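Local coordinates for dihydroorotate dehydrogenase (Schistosoma mansoni, PDB 6UY4), which probably catalyses the quinone-dependent, FMN-mediated oxidation of (S)-dihydroorotate to orotate in de novo pyrimidine biosynthesis, at residues P126-W131 / E135-R140. Residues are numbered along the deposited sequence; the frame is centred on the assembly and turned at random.
Sequences PRIFRW and EAVVNR. With FMN (flavin mononucleotide), chain G; QLA (2-[(4-fluorophenyl)amino]-3-hydroxynaphthalene-1,4-dione), chain B.
Phe129 and Val138 form the central hydrogen-bonded pair of an antiparallel beta hairpin, strands 128-131 and 136-139, at the flavin-binding mouth of the TIM barrel of this class 2 dihydroorotate dehydrogenase. Their backbones exchange two bonds, Phe129 N to Val138 O at 2.9 Å and Val138 N to Phe129 O. Towards the turn Trp131 and Ala136 repeat the exchange. At this end a G1 beta bulge sets two residues, Glu135 and Ala136, opposite the single Trp131; at the other, Arg140 N donates to Arg127 O. Strand 301-304 continues the sheet beyond 136-139 through backbone bonds of Val137 with Ser303 and Asn139 with Gly301.

The sheet face carrying Ile128, Arg130, Val137 and Asn139 meets both bound ligands. Ile128 turns CG2, anti to its own N, onto the naphthoquinone of the inhibitor, 3.4 Å from QLA C14, while its CD1 approaches the FMN methyl C7M. Arg130 reaches the inhibitor with an extended chain and grips one quinone oxygen twice, from NE and from NH1 (3.0 Å to QLA O3); NH1 also bonds to Val43 O. Asn139 sets its amide against the dimethylbenzene end of the flavin, ND2 lying 3.3 Å from FMN C8. The hairpin thus lines the inhibitor pocket and the flavin site together.

On the reverse face, CB of Trp131 packs against CB of Ala136, and Leu302 touches both side chains. The Arg140 guanidinium reaches back across the hairpin to Phe129, its plane inclined 52° to the ring. Phe129 places CE2 over one face of the guanidinium, offset toward its rim. NH1 is held by the carbonyls of Tyr299 and Ala286, whereas NH2 comes in at the ring edge, 3.4 Å from Phe129 CZ.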
loop_
_atom_site.group_PDB
_atom_site.type_symbol
_atom_site.label_atom_id
_atom_site.label_comp_id
_atom_site.label_asym_id
_atom_site.label_seq_id
_atom_site.Cartn_x
_atom_site.Cartn_y
_atom_site.Cartn_z
ATOM N N PRO A 126 19.551 -7.026 -7.341
ATOM C CA PRO A 126 18.253 -7.413 -6.771
ATOM C C PRO A 126 17.814 -6.539 -5.596
ATOM O O PRO A 126 18.624 -6.191 -4.737
ATOM C CB PRO A 126 18.492 -8.852 -6.310
ATOM C CG PRO A 126 19.943 -8.900 -6.003
ATOM C CD PRO A 126 20.599 -8.011 -7.022
ATOM N N ARG A 127 16.526 -6.192 -5.574
ATOM C CA ARG A 127 15.964 -5.341 -4.534
ATOM C C ARG A 127 14.725 -5.950 -3.890
ATOM O O ARG A 127 14.007 -5.247 -3.168
ATOM C CB ARG A 127 15.635 -3.955 -5.103
ATOM C CG ARG A 127 14.771 -3.995 -6.353
ATOM C CD ARG A 127 14.867 -2.695 -7.137
ATOM N NE ARG A 127 14.033 -2.722 -8.336
ATOM C CZ ARG A 127 14.029 -1.773 -9.266
ATOM N NH1 ARG A 127 13.236 -1.883 -10.322
ATOM N NH2 ARG A 127 14.819 -0.716 -9.141
ATOM N N ILE A 128 14.453 -7.231 -4.131
ATOM C CA ILE A 128 13.316 -7.931 -3.543
ATOM C C ILE A 128 13.780 -9.316 -3.117
ATOM O O ILE A 128 14.416 -10.031 -3.899
ATOM C CB ILE A 128 12.133 -8.039 -4.526
ATOM C CG1 ILE A 128 11.520 -6.663 -4.790
ATOM C CG2 ILE A 128 11.086 -8.988 -3.988
ATOM C CD1 ILE A 128 10.352 -6.693 -5.750
ATOM N N PHE A 129 13.465 -9.698 -1.880
ATOM C CA PHE A 129 13.916 -10.968 -1.326
ATOM C C PHE A 129 12.778 -11.621 -0.557
ATOM O O PHE A 129 12.098 -10.959 0.232
ATOM C CB PHE A 129 15.128 -10.765 -0.408
ATOM C CG PHE A 129 16.228 -9.956 -1.031
ATOM C CD1 PHE A 129 17.190 -10.563 -1.820
ATOM C CD2 PHE A 129 16.298 -8.586 -0.833
ATOM C CE1 PHE A 129 18.202 -9.819 -2.397
ATOM C CE2 PHE A 129 17.307 -7.838 -1.408
ATOM C CZ PHE A 129 18.260 -8.455 -2.190
ATOM N N ARG A 130 12.579 -12.916 -0.785
ATOM C CA ARG A 130 11.545 -13.672 -0.093
ATOM C C ARG A 130 12.081 -14.229 1.218
ATOM O O ARG A 130 13.226 -14.682 1.293
ATOM C CB ARG A 130 11.037 -14.828 -0.958
ATOM C CG ARG A 130 10.513 -14.441 -2.328
ATOM C CD ARG A 130 9.823 -15.634 -2.974
ATOM N NE ARG A 130 9.431 -15.386 -4.359
ATOM C CZ ARG A 130 10.099 -15.836 -5.415
ATOM N NH1 ARG A 130 9.669 -15.563 -6.639
ATOM N NH2 ARG A 130 11.196 -16.563 -5.247
ATOM N N TRP A 131 11.240 -14.198 2.250
ATOM C CA TRP A 131 11.510 -14.857 3.528
ATOM C C TRP A 131 10.364 -15.834 3.761
ATOM O O TRP A 131 9.468 -15.587 4.571
ATOM C CB TRP A 131 11.648 -13.844 4.673
ATOM C CG TRP A 131 12.233 -14.428 5.928
ATOM C CD1 TRP A 131 12.634 -15.717 6.123
ATOM C CD2 TRP A 131 12.486 -13.739 7.158
ATOM N NE1 TRP A 131 13.119 -15.875 7.399
ATOM C CE2 TRP A 131 13.039 -14.675 8.056
ATOM C CE3 TRP A 131 12.298 -12.422 7.590
ATOM C CZ2 TRP A 131 13.405 -14.337 9.357
ATOM C CZ3 TRP A 131 12.663 -12.089 8.883
ATOM C CH2 TRP A 131 13.210 -13.042 9.750
ATOM N N GLU A 135 6.738 -16.238 5.885
ATOM C CA GLU A 135 5.777 -15.638 4.956
ATOM C C GLU A 135 5.955 -14.122 4.901
ATOM O O GLU A 135 5.004 -13.348 5.035
ATOM C CB GLU A 135 4.340 -16.012 5.324
ATOM C CG GLU A 135 4.033 -17.499 5.225
ATOM C CD GLU A 135 2.558 -17.802 5.407
ATOM O OE1 GLU A 135 1.739 -16.865 5.293
ATOM O OE2 GLU A 135 2.216 -18.976 5.667
ATOM N N ALA A 136 7.200 -13.700 4.699
ATOM C CA ALA A 136 7.570 -12.294 4.719
ATOM C C ALA A 136 8.363 -11.945 3.467
ATOM O O ALA A 136 8.856 -12.818 2.747
ATOM C CB ALA A 136 8.382 -11.949 5.974
ATOM N N VAL A 137 8.477 -10.643 3.214
ATOM C CA VAL A 137 9.231 -10.110 2.084
ATOM C C VAL A 137 10.016 -8.894 2.557
ATOM O O VAL A 137 9.494 -8.054 3.297
ATOM C CB VAL A 137 8.308 -9.737 0.901
ATOM C CG1 VAL A 137 9.099 -9.050 -0.205
ATOM C CG2 VAL A 137 7.602 -10.969 0.353
ATOM N N VAL A 138 11.277 -8.808 2.138
ATOM C CA VAL A 138 12.124 -7.643 2.375
ATOM C C VAL A 138 12.430 -7.008 1.025
ATOM O O VAL A 138 12.961 -7.673 0.126
ATOM C CB VAL A 138 13.418 -8.019 3.113
ATOM C CG1 VAL A 138 14.333 -6.808 3.225
ATOM C CG2 VAL A 138 13.101 -8.584 4.490
ATOM N N ASN A 139 12.099 -5.726 0.878
ATOM C CA ASN A 139 12.257 -5.027 -0.389
ATOM C C ASN A 139 12.900 -3.665 -0.170
ATOM O O ASN A 139 12.734 -3.041 0.883
ATOM C CB ASN A 139 10.910 -4.845 -1.107
ATOM C CG ASN A 139 10.198 -3.564 -0.703
ATOM O OD1 ASN A 139 10.357 -2.523 -1.342
ATOM N ND2 ASN A 139 9.409 -3.636 0.363
ATOM N N ARG A 140 13.634 -3.212 -1.187
ATOM C CA ARG A 140 14.222 -1.877 -1.221
ATOM C C ARG A 140 14.150 -1.357 -2.658
ATOM O O ARG A 140 15.147 -0.989 -3.274
ATOM C CB ARG A 140 15.657 -1.888 -0.693
ATOM C CG ARG A 140 16.546 -2.966 -1.295
ATOM C CD ARG A 140 18.008 -2.736 -0.939
ATOM N NE ARG A 140 18.884 -3.758 -1.508
ATOM C CZ ARG A 140 19.336 -4.815 -0.838
ATOM N NH1 ARG A 140 18.995 -4.994 0.430
ATOM N NH2 ARG A 140 20.129 -5.691 -1.438
HETATM N N1 FMN G . 3.913 1.085 -0.313
HETATM C C2 FMN G . 3.725 2.315 -0.912
HETATM O O2 FMN G . 3.080 3.188 -0.334
HETATM N N3 FMN G . 4.257 2.568 -2.159
HETATM C C4 FMN G . 4.981 1.594 -2.814
HETATM O O4 FMN G . 5.456 1.821 -3.926
HETATM C C4A FMN G . 5.174 0.355 -2.215
HETATM N N5 FMN G . 5.899 -0.623 -2.864
HETATM C C5A FMN G . 6.086 -1.853 -2.270
HETATM C C6 FMN G . 6.815 -2.835 -2.932
HETATM C C7 FMN G . 7.012 -4.076 -2.340
HETATM C C7M FMN G . 7.801 -5.131 -3.058
HETATM C C8 FMN G . 6.476 -4.337 -1.082
HETATM C C8M FMN G . 6.685 -5.677 -0.440
HETATM C C9 FMN G . 5.747 -3.353 -0.421
HETATM C C9A FMN G . 5.548 -2.109 -1.012
HETATM N N10 FMN G . 4.821 -1.127 -0.362
HETATM C C10 FMN G . 4.637 0.103 -0.960
HETATM C "C1'" FMN G . 4.235 -1.374 0.996
HETATM C "C2'" FMN G . 2.850 -1.997 0.876
HETATM O "O2'" FMN G . 2.030 -1.191 0.061
HETATM C "C3'" FMN G . 2.197 -2.136 2.245
HETATM O "O3'" FMN G . 2.235 -0.895 2.913
HETATM C "C4'" FMN G . 2.877 -3.194 3.108
HETATM O "O4'" FMN G . 3.553 -4.137 2.305
HETATM C "C5'" FMN G . 1.815 -3.903 3.930
HETATM O "O5'" FMN G . 2.342 -5.052 4.545
HETATM P P FMN G . 1.773 -6.489 4.104
HETATM O O1P FMN G . 2.442 -7.539 4.955
HETATM O O2P FMN G . 0.273 -6.537 4.275
HETATM O O3P FMN G . 2.131 -6.724 2.659
HETATM C C1 QLA B . 5.184 -10.887 -6.679
HETATM O O1 QLA B . 4.685 -9.799 -6.910
HETATM C C2 QLA B . 4.643 -12.088 -7.386
HETATM O O2 QLA B . 3.701 -11.860 -8.289
HETATM C C3 QLA B . 5.129 -13.378 -7.065
HETATM O O3 QLA B . 6.858 -14.653 -6.027
HETATM C C4 QLA B . 3.090 -14.650 -7.704
HETATM C C5 QLA B . 2.197 -14.040 -6.835
HETATM C C6 QLA B . 0.831 -14.198 -6.999
HETATM C C7 QLA B . 0.385 -14.956 -8.046
HETATM C C8 QLA B . 1.231 -15.563 -8.931
HETATM C C9 QLA B . 2.597 -15.403 -8.760
HETATM C C10 QLA B . 6.343 -13.516 -6.186
HETATM C C11 QLA B . 6.864 -12.315 -5.505
HETATM C C12 QLA B . 7.920 -12.448 -4.613
HETATM C C13 QLA B . 8.417 -11.338 -3.960
HETATM C C14 QLA B . 7.865 -10.084 -4.191
HETATM C C15 QLA B . 6.817 -9.941 -5.076
HETATM C C16 QLA B . 6.307 -11.055 -5.736
HETATM F F1 QLA B . -0.956 -15.112 -8.211
HETATM N N1 QLA B . 4.493 -14.471 -7.536
#